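Uncharacterized protein (PDB 2QS7) is of unknown function but belongs to the DsrE/DsrF-like family and is probably an oxidoreductase. Local coordinates at residues I13-T18 and F42-G47; E38-F43 and K101-S106. All coordinates share one frame; numbering follows the deposited sequence. Where two conformers were deposited one is given.

In the fold
The two contacts follow one parallel sheet from strand to strand, their centres about 10 Å apart. Along the chain, strand 9-14 comes first, then helix 19-34, then strand 38-43, and much later strand 99-105; in the sheet, strand 38-43 lies between the other two. Contact 1 joins it to strand 9-14 at their C-terminal ends and runs on into the loops beyond; contact 2 joins it to strand 99-105. F42 and F43 serve both. At the C-terminal ends of the strands T44 OG1 packs against C105 SG at 3.2 Å, while its hydrogen bond goes to T108 OG1; the segments thus meet again where parallel alpha/beta strands open into loops and helices.

Contact 1 of 2, residues I13-T18 and F42-G47; sequences IVFSGT and FFTFWG
I13 and V14 pair with F42 and F43 in parallel fashion where a beta-alpha-beta unit, strand 9-14, helix 19-34 and strand 38-43, comes to the C-terminal end of its strands, and the contact continues into the loops that follow. It is wholly buried. V14 is gripped through both backbone polar atoms: its N donates to F42 O at 2.8 Å, and its O accepts from T44 N in a nearly straight bond (176°) whose donor stands above the carbonyl plane. Beyond the strands G47 N reaches F15 O at 3.0 Å, again from above the carbonyl plane, and ties G47, in helix 45-50, to the loop after strand 9-14.

The side chains alternate between the faces of the sheet. V14 lies alongside F43 and sets CB over one face of its ring, a CH-pi contact of 4.1 Å to the centroid; helix 19-34 packs on this side of the sheet, with L22 and V25 against V14. With I13, the methyl CG2 meets T44 CG2 at 3.5 Å.

F15, with CG anti to the backbone N (chi1 170°), places its ring against both F45 and W46, CD1 and CE1 toward F45, CE2 and CZ toward W46. The edge of the W46 five-membered ring is turned to the F15 face in an offset edge-to-face pair, planes at 75°, while F45 lies oblique to it. With an alanine here the ring is gone, which would probably open a gap beside F45 and leave the W46 edge without the face it packs on. The indole also has anchors on the second subunit: NE1 bonds to D20 and the rings stack on Y68, both of that subunit. At the F15 ring, CE1 approaches F45 CG to 3.6 Å.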
loop_
_atom_site.group_PDB
_atom_site.type_symbol
_atom_site.label_atom_id
_atom_site.label_comp_id
_atom_site.label_asym_id
_atom_site.label_seq_id
_atom_site.Cartn_x
_atom_site.Cartn_y
_atom_site.Cartn_z
ATOM N N ILE A 13 5.340 -0.956 7.269
ATOM C CA ILE A 13 5.028 0.420 7.644
ATOM C C ILE A 13 3.516 0.426 7.771
ATOM O O ILE A 13 2.768 0.237 6.787
ATOM C CB ILE A 13 5.458 1.478 6.625
ATOM C CG1 ILE A 13 6.964 1.454 6.455
ATOM C CG2 ILE A 13 4.992 2.905 7.046
ATOM C CD1 ILE A 13 7.481 2.386 5.310
ATOM N N VAL A 14 3.066 0.558 9.006
ATOM C CA VAL A 14 1.622 0.542 9.308
ATOM C C VAL A 14 1.173 1.966 9.300
ATOM O O VAL A 14 1.227 2.670 10.320
ATOM C CB VAL A 14 1.306 -0.135 10.668
ATOM C CG1 VAL A 14 -0.213 -0.234 10.883
ATOM C CG2 VAL A 14 1.976 -1.529 10.761
ATOM N N PHE A 15 0.779 2.414 8.110
ATOM C CA PHE A 15 0.296 3.788 7.907
ATOM C C PHE A 15 -1.182 3.942 8.188
ATOM O O PHE A 15 -1.645 4.994 8.739
ATOM C CB PHE A 15 0.562 4.161 6.444
ATOM C CG PHE A 15 -0.065 5.429 6.008
ATOM C CD1 PHE A 15 0.581 6.629 6.172
ATOM C CD2 PHE A 15 -1.323 5.438 5.436
ATOM C CE1 PHE A 15 -0.019 7.788 5.772
ATOM C CE2 PHE A 15 -1.884 6.584 5.026
ATOM C CZ PHE A 15 -1.247 7.760 5.199
ATOM N N SER A 16 -1.941 2.930 7.758
ATOM C CA SER A 16 -3.416 2.965 7.881
ATOM C C SER A 16 -3.908 2.697 9.296
ATOM O O SER A 16 -3.214 2.095 10.116
ATOM C CB SER A 16 -4.040 1.976 6.902
ATOM O OG SER A 16 -3.599 2.252 5.578
ATOM N N GLY A 17 -5.116 3.188 9.584
ATOM C CA GLY A 17 -5.702 3.032 10.899
ATOM C C GLY A 17 -7.109 2.442 10.910
ATOM O O GLY A 17 -7.712 2.408 11.949
ATOM N N THR A 18 -7.610 1.967 9.777
ATOM C CA THR A 18 -8.932 1.360 9.721
ATOM C C THR A 18 -8.790 -0.112 10.097
ATOM O O THR A 18 -7.753 -0.718 9.907
ATOM C CB THR A 18 -9.605 1.552 8.347
ATOM O OG1 THR A 18 -8.747 1.056 7.308
ATOM C CG2 THR A 18 -9.864 3.011 8.106
ATOM N N PHE A 42 6.450 -0.671 11.960
ATOM C CA PHE A 42 6.657 0.761 12.140
ATOM C C PHE A 42 5.324 1.485 12.003
ATOM O O PHE A 42 4.769 1.603 10.900
ATOM C CB PHE A 42 7.632 1.299 11.113
ATOM C CG PHE A 42 7.960 2.750 11.308
ATOM C CD1 PHE A 42 8.667 3.165 12.409
ATOM C CD2 PHE A 42 7.565 3.703 10.387
ATOM C CE1 PHE A 42 8.975 4.499 12.565
ATOM C CE2 PHE A 42 7.887 5.011 10.554
ATOM C CZ PHE A 42 8.576 5.405 11.624
ATOM N N PHE A 43 4.793 1.969 13.130
ATOM C CA PHE A 43 3.510 2.642 13.127
ATOM C C PHE A 43 3.682 4.114 12.898
ATOM O O PHE A 43 4.373 4.786 13.649
ATOM C CB PHE A 43 2.752 2.389 14.412
ATOM C CG PHE A 43 2.282 0.986 14.550
ATOM C CD1 PHE A 43 3.152 0.002 14.980
ATOM C CD2 PHE A 43 0.967 0.640 14.269
ATOM C CE1 PHE A 43 2.734 -1.316 15.126
ATOM C CE2 PHE A 43 0.537 -0.696 14.406
ATOM C CZ PHE A 43 1.444 -1.674 14.831
ATOM N N THR A 44 3.021 4.613 11.868
ATOM C CA THR A 44 3.145 5.991 11.465
ATOM C C THR A 44 1.774 6.535 11.079
ATOM O O THR A 44 0.843 5.783 10.824
ATOM C CB THR A 44 4.164 6.102 10.310
ATOM O OG1 THR A 44 4.486 7.478 10.102
ATOM C CG2 THR A 44 3.628 5.473 8.996
ATOM N N PHE A 45 1.639 7.841 11.085
ATOM C CA PHE A 45 0.363 8.481 10.770
ATOM C C PHE A 45 -0.815 7.834 11.462
ATOM O O PHE A 45 -0.856 7.788 12.680
ATOM C CB PHE A 45 0.168 8.578 9.237
ATOM C CG PHE A 45 0.950 9.696 8.615
ATOM C CD1 PHE A 45 2.303 9.528 8.295
ATOM C CD2 PHE A 45 0.352 10.949 8.412
ATOM C CE1 PHE A 45 3.052 10.599 7.757
ATOM C CE2 PHE A 45 1.086 12.018 7.877
ATOM C CZ PHE A 45 2.430 11.845 7.551
ATOM N N TRP A 46 -1.756 7.313 10.700
ATOM C CA TRP A 46 -2.996 6.792 11.273
ATOM C C TRP A 46 -2.774 5.540 12.093
ATOM O O TRP A 46 -3.503 5.263 13.054
ATOM C CB TRP A 46 -4.003 6.531 10.156
ATOM C CG TRP A 46 -4.097 7.659 9.215
ATOM C CD1 TRP A 46 -3.878 7.631 7.876
ATOM C CD2 TRP A 46 -4.393 9.020 9.550
ATOM N NE1 TRP A 46 -4.049 8.888 7.347
ATOM C CE2 TRP A 46 -4.350 9.759 8.356
ATOM C CE3 TRP A 46 -4.684 9.684 10.748
ATOM C CZ2 TRP A 46 -4.602 11.138 8.315
ATOM C CZ3 TRP A 46 -4.914 11.039 10.715
ATOM C CH2 TRP A 46 -4.884 11.758 9.499
ATOM N N GLY A 47 -1.758 4.789 11.706
ATOM C CA GLY A 47 -1.412 3.572 12.404
ATOM C C GLY A 47 -0.855 3.902 13.765
ATOM O O GLY A 47 -1.026 3.153 14.706
#

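Contact 2 of 2, residues E38-F43 and K101-S106; sequences EVNLFF and KVFACS
F103 has the largest share in this contact, and it works mainly through its backbone and the near part of its side chain. Its N donates to L41 O at 2.7 Å and its O receives F43 N at 2.9 Å, so both polar atoms of the residue are gripped by strand 38-43. With CG anti to the carbonyl carbon (chi1 -62°), the ring turns back along the strand and lies beside N40, which it meets edge-on: OD1 of N40 stands near the ring plane, 4.2 Å from F103 CE2. That oxygen has a firmer partner in R135, while N40 ND2 bonds to S11.

F43 and F42 leave the strand on opposite faces. The F43 ring takes F103 O at its edge, in plane, and its CE1 reaches V102 CG1 at 3.7 Å, the two side chains crossing at a slant. The two strands are neighbouring inner strands of a parallel alpha/beta sheet, 38-43 in the middle of it, and they run in register, N40, L41, F42 and F43 pairing with K101, V102, F103 and A104, with the strand axes 22° from parallel. Two more backbone bonds, K101 N to V39 O and L41 N to K101 O, continue the regular alternation.

In the conformer described, the F42 side chain crosses that of F103 at about a right angle and turns its ring edge toward F103 CB, which lies in the ring plane 3.8 Å from CD1. F132 meets the same F42 ring from the helix 129-136. Further along, C105 N donates to F43 O at 2.9 Å.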
loop_
_atom_site.group_PDB
_atom_site.type_symbol
_atom_site.label_atom_id
_atom_site.label_comp_id
_atom_site.label_asym_id
_atom_site.label_seq_id
_atom_site.Cartn_x
_atom_site.Cartn_y
_atom_site.Cartn_z
ATOM N N GLU A 38 11.674 -12.713 11.448
ATOM C CA GLU A 38 11.885 -11.572 12.305
ATOM C C GLU A 38 10.870 -10.576 11.714
ATOM O O GLU A 38 10.784 -10.414 10.484
ATOM C CB GLU A 38 13.332 -11.091 12.148
ATOM C CG GLU A 38 13.596 -9.718 12.737
ATOM C CD GLU A 38 14.950 -9.096 12.293
ATOM O OE1 GLU A 38 15.875 -9.952 12.030
ATOM O OE2 GLU A 38 15.050 -7.770 12.219
ATOM N N VAL A 39 10.045 -9.944 12.551
ATOM C CA VAL A 39 9.067 -9.005 12.058
ATOM C C VAL A 39 9.288 -7.651 12.719
ATOM O O VAL A 39 9.419 -7.570 13.934
ATOM C CB VAL A 39 7.594 -9.484 12.317
ATOM C CG1 VAL A 39 6.615 -8.519 11.764
ATOM C CG2 VAL A 39 7.357 -10.866 11.706
ATOM N N ASN A 40 9.318 -6.604 11.894
ATOM C CA ASN A 40 9.471 -5.248 12.370
ATOM C C ASN A 40 8.246 -4.476 11.941
ATOM O O ASN A 40 7.904 -4.467 10.772
ATOM C CB ASN A 40 10.723 -4.581 11.777
ATOM C CG ASN A 40 11.955 -5.340 12.048
ATOM O OD1 ASN A 40 12.347 -5.513 13.201
ATOM N ND2 ASN A 40 12.601 -5.791 10.984
ATOM N N LEU A 41 7.585 -3.829 12.893
ATOM C CA LEU A 41 6.430 -2.991 12.571
ATOM C C LEU A 41 6.761 -1.555 12.897
ATOM O O LEU A 41 7.274 -1.254 13.979
ATOM C CB LEU A 41 5.210 -3.424 13.372
ATOM C CG LEU A 41 4.777 -4.893 13.220
ATOM C CD1 LEU A 41 3.612 -5.197 14.212
ATOM C CD2 LEU A 41 4.380 -5.218 11.808
ATOM N N PHE A 42 6.450 -0.671 11.960
ATOM C CA PHE A 42 6.657 0.761 12.140
ATOM C C PHE A 42 5.324 1.485 12.003
ATOM O O PHE A 42 4.769 1.603 10.900
ATOM C CB PHE A 42 7.632 1.299 11.113
ATOM C CG PHE A 42 7.960 2.750 11.308
ATOM C CD1 PHE A 42 8.667 3.165 12.409
ATOM C CD2 PHE A 42 7.565 3.703 10.387
ATOM C CE1 PHE A 42 8.975 4.499 12.565
ATOM C CE2 PHE A 42 7.887 5.011 10.554
ATOM C CZ PHE A 42 8.576 5.405 11.624
ATOM N N PHE A 43 4.793 1.969 13.130
ATOM C CA PHE A 43 3.510 2.642 13.127
ATOM C C PHE A 43 3.682 4.114 12.898
ATOM O O PHE A 43 4.373 4.786 13.649
ATOM C CB PHE A 43 2.752 2.389 14.412
ATOM C CG PHE A 43 2.282 0.986 14.550
ATOM C CD1 PHE A 43 3.152 0.002 14.980
ATOM C CD2 PHE A 43 0.967 0.640 14.269
ATOM C CE1 PHE A 43 2.734 -1.316 15.126
ATOM C CE2 PHE A 43 0.537 -0.696 14.406
ATOM C CZ PHE A 43 1.444 -1.674 14.831
ATOM N N LYS A 101 9.330 -6.710 16.688
ATOM C CA LYS A 101 9.645 -5.405 17.252
ATOM C C LYS A 101 8.646 -4.385 16.735
ATOM O O LYS A 101 8.322 -4.369 15.543
ATOM C CB LYS A 101 11.052 -4.976 16.881
ATOM C CG LYS A 101 12.148 -5.843 17.494
ATOM C CD LYS A 101 12.269 -5.575 18.958
ATOM C CE LYS A 101 13.339 -6.443 19.615
ATOM N NZ LYS A 101 12.845 -7.834 19.947
ATOM N N VAL A 102 8.153 -3.567 17.658
ATOM C CA VAL A 102 7.164 -2.553 17.372
ATOM C C VAL A 102 7.783 -1.211 17.594
ATOM O O VAL A 102 8.255 -0.910 18.696
ATOM C CB VAL A 102 5.947 -2.743 18.284
ATOM C CG1 VAL A 102 4.895 -1.653 18.089
ATOM C CG2 VAL A 102 5.351 -4.127 18.024
ATOM N N PHE A 103 7.800 -0.418 16.539
ATOM C CA PHE A 103 8.356 0.925 16.551
ATOM C C PHE A 103 7.273 1.957 16.263
ATOM O O PHE A 103 6.368 1.705 15.496
ATOM C CB PHE A 103 9.432 1.057 15.473
ATOM C CG PHE A 103 10.593 0.141 15.672
ATOM C CD1 PHE A 103 11.582 0.445 16.596
ATOM C CD2 PHE A 103 10.666 -1.046 14.995
ATOM C CE1 PHE A 103 12.649 -0.400 16.810
ATOM C CE2 PHE A 103 11.726 -1.893 15.186
ATOM C CZ PHE A 103 12.730 -1.567 16.098
ATOM N N ALA A 104 7.426 3.122 16.875
ATOM C CA ALA A 104 6.561 4.254 16.677
ATOM C C ALA A 104 7.356 5.331 15.960
ATOM O O ALA A 104 8.497 5.593 16.295
ATOM C CB ALA A 104 6.033 4.796 18.076
ATOM N N CYS A 105 6.730 5.950 14.973
ATOM C CA CYS A 105 7.309 7.013 14.175
ATOM C C CYS A 105 7.397 8.335 14.918
ATOM O O CYS A 105 6.379 8.908 15.294
ATOM C CB CYS A 105 6.405 7.227 12.967
ATOM S SG CYS A 105 6.767 8.682 11.979
ATOM N N SER A 106 8.606 8.844 15.093
ATOM C CA SER A 106 8.807 10.077 15.829
ATOM C C SER A 106 8.245 11.309 15.127
ATOM O O SER A 106 7.801 12.228 15.801
ATOM C CB SER A 106 10.287 10.271 16.143
ATOM O OG SER A 106 11.052 10.270 14.962
#